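Local atomic coordinates of DNA primase (Aquifex aeolicus, PDB entry 2AU3), a protein that probably synthesises, as a DNA-dependent RNA polymerase, the short RNA primers from which DNA polymerase starts during DNA replication. Residues A247-G252 against I292-D297. Sequence-based numbering, arbitrary orientation.
Sequences AILVEG and ILYDGD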
loop_
_atom_site.group_PDB
_atom_site.type_symbol
_atom_site.label_atom_id
_atom_site.label_comp_id
_atom_site.label_asym_id
_atom_site.label_seq_id
_atom_site.Cartn_x
_atom_site.Cartn_y
_atom_site.Cartn_z
ATOM N N ALA A 247 -3.751 11.663 7.598
ATOM C CA ALA A 247 -3.339 10.300 7.370
ATOM C C ALA A 247 -2.818 9.758 8.692
ATOM O O ALA A 247 -2.336 10.524 9.522
ATOM C CB ALA A 247 -2.230 10.243 6.305
ATOM N N ILE A 248 -2.874 8.437 8.860
ATOM C CA ILE A 248 -2.230 7.788 9.992
ATOM C C ILE A 248 -1.030 7.015 9.423
ATOM O O ILE A 248 -1.189 6.312 8.460
ATOM C CB ILE A 248 -3.218 6.825 10.719
ATOM C CG1 ILE A 248 -4.401 7.608 11.315
ATOM C CG2 ILE A 248 -2.441 5.975 11.812
ATOM C CD1 ILE A 248 -5.715 6.757 11.564
ATOM N N LEU A 249 0.177 7.239 9.974
ATOM C CA LEU A 249 1.358 6.501 9.575
ATOM C C LEU A 249 1.674 5.433 10.597
ATOM O O LEU A 249 1.854 5.715 11.782
ATOM C CB LEU A 249 2.568 7.466 9.366
ATOM C CG LEU A 249 3.946 6.867 9.025
ATOM C CD1 LEU A 249 4.019 6.347 7.579
ATOM C CD2 LEU A 249 5.080 7.911 9.324
ATOM N N VAL A 250 1.684 4.182 10.143
ATOM C CA VAL A 250 2.050 3.049 10.995
ATOM C C VAL A 250 3.343 2.469 10.457
ATOM O O VAL A 250 3.773 2.865 9.367
ATOM C CB VAL A 250 0.923 1.952 11.049
ATOM C CG1 VAL A 250 -0.361 2.506 11.677
ATOM C CG2 VAL A 250 0.625 1.365 9.658
ATOM N N GLU A 251 3.969 1.541 11.192
ATOM C CA GLU A 251 5.336 1.116 10.854
ATOM C C GLU A 251 5.446 0.172 9.682
ATOM O O GLU A 251 6.425 0.229 8.928
ATOM C CB GLU A 251 6.047 0.476 12.051
ATOM C CG GLU A 251 6.104 1.365 13.283
ATOM C CD GLU A 251 7.125 0.904 14.326
ATOM O OE1 GLU A 251 8.343 1.012 14.054
ATOM O OE2 GLU A 251 6.698 0.474 15.429
ATOM N N GLY A 252 4.500 -0.753 9.554
ATOM C CA GLY A 252 4.618 -1.805 8.556
ATOM C C GLY A 252 3.274 -2.303 8.039
ATOM O O GLY A 252 2.225 -1.827 8.484
ATOM N N ILE A 292 1.224 9.806 13.768
ATOM C CA ILE A 292 2.203 8.729 13.680
ATOM C C ILE A 292 1.892 7.776 14.824
ATOM O O ILE A 292 1.714 8.202 15.974
ATOM C CB ILE A 292 3.655 9.234 13.804
ATOM C CG1 ILE A 292 3.907 10.453 12.947
ATOM C CG2 ILE A 292 4.676 8.112 13.465
ATOM C CD1 ILE A 292 5.210 11.127 13.314
ATOM N N LEU A 293 1.806 6.496 14.489
ATOM C CA LEU A 293 1.377 5.495 15.438
ATOM C C LEU A 293 2.281 4.314 15.358
ATOM O O LEU A 293 2.016 3.365 14.603
ATOM C CB LEU A 293 -0.068 5.077 15.122
ATOM C CG LEU A 293 -0.720 3.994 15.991
ATOM C CD1 LEU A 293 -1.064 4.486 17.392
ATOM C CD2 LEU A 293 -1.953 3.511 15.305
ATOM N N TYR A 294 3.379 4.369 16.103
ATOM C CA TYR A 294 4.359 3.313 16.075
ATOM C C TYR A 294 4.212 2.519 17.384
ATOM O O TYR A 294 3.396 2.874 18.237
ATOM C CB TYR A 294 5.764 3.908 15.918
ATOM C CG TYR A 294 6.122 4.411 14.501
ATOM C CD1 TYR A 294 5.178 4.426 13.461
ATOM C CD2 TYR A 294 7.407 4.874 14.227
ATOM C CE1 TYR A 294 5.525 4.881 12.191
ATOM C CE2 TYR A 294 7.765 5.315 12.961
ATOM C CZ TYR A 294 6.814 5.333 11.957
ATOM O OH TYR A 294 7.191 5.779 10.724
ATOM N N ASP A 295 4.949 1.426 17.520
ATOM C CA ASP A 295 4.858 0.596 18.725
ATOM C C ASP A 295 5.099 1.387 20.020
ATOM O O ASP A 295 5.923 2.300 20.067
ATOM C CB ASP A 295 5.852 -0.569 18.642
ATOM C CG ASP A 295 5.497 -1.568 17.569
ATOM O OD1 ASP A 295 4.324 -1.588 17.115
ATOM O OD2 ASP A 295 6.340 -2.390 17.118
ATOM N N GLY A 296 4.410 0.991 21.084
ATOM C CA GLY A 296 4.580 1.605 22.385
ATOM C C GLY A 296 5.766 1.011 23.129
ATOM O O GLY A 296 5.624 0.416 24.198
ATOM N N ASP A 297 6.948 1.148 22.546
ATOM C CA ASP A 297 8.166 0.808 23.263
ATOM C C ASP A 297 9.261 1.797 22.873
ATOM O O ASP A 297 9.028 2.712 22.073
ATOM C CB ASP A 297 8.551 -0.673 23.072
ATOM C CG ASP A 297 8.928 -1.025 21.639
ATOM O OD1 ASP A 297 8.986 -0.129 20.763
ATOM O OD2 ASP A 297 9.241 -2.194 21.308
HETATM O O HOH W 1 2.810 0.965 13.791
#
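The acidic centre of a TOPRIM fold forms where E251 meets Y294 and D295, on the neighbouring parallel strands 247-249 and 289-293 and the loops that follow them. E251 is the predicted ligand of one catalytic magnesium ion, D295 of two and D297 of the second. L293 N donates to L249 O at 2.8 Å, one of the backbone bonds that join the strands; beyond it they part, and a water bridges the gap, accepting from E251 N and donating to L293 O. With CG anti to its carbonyl carbon (chi1 -56°), E251 extends across the Y294 ring, CG sitting 3.5 Å from the ring centroid in a CH-pi contact and the carboxylate tilted only 18° from the ring plane. I292 CG2 lies over the opposite ring face, while L249 CD2 meets Y294 OH at 3.3 Å. D295 N reaches E251 OE2 at 2.9 Å in an almost straight bond, on the anti side and 35° out of the carboxylate plane. Were E251 an alanine, D295 N would probably lose its acceptor, the Y294 ring its CG contact and the site a predicted magnesium ligand. E251 OE2 and D295 OD2, both acceptors, lie 3.3 Å apart without a hydrogen bond.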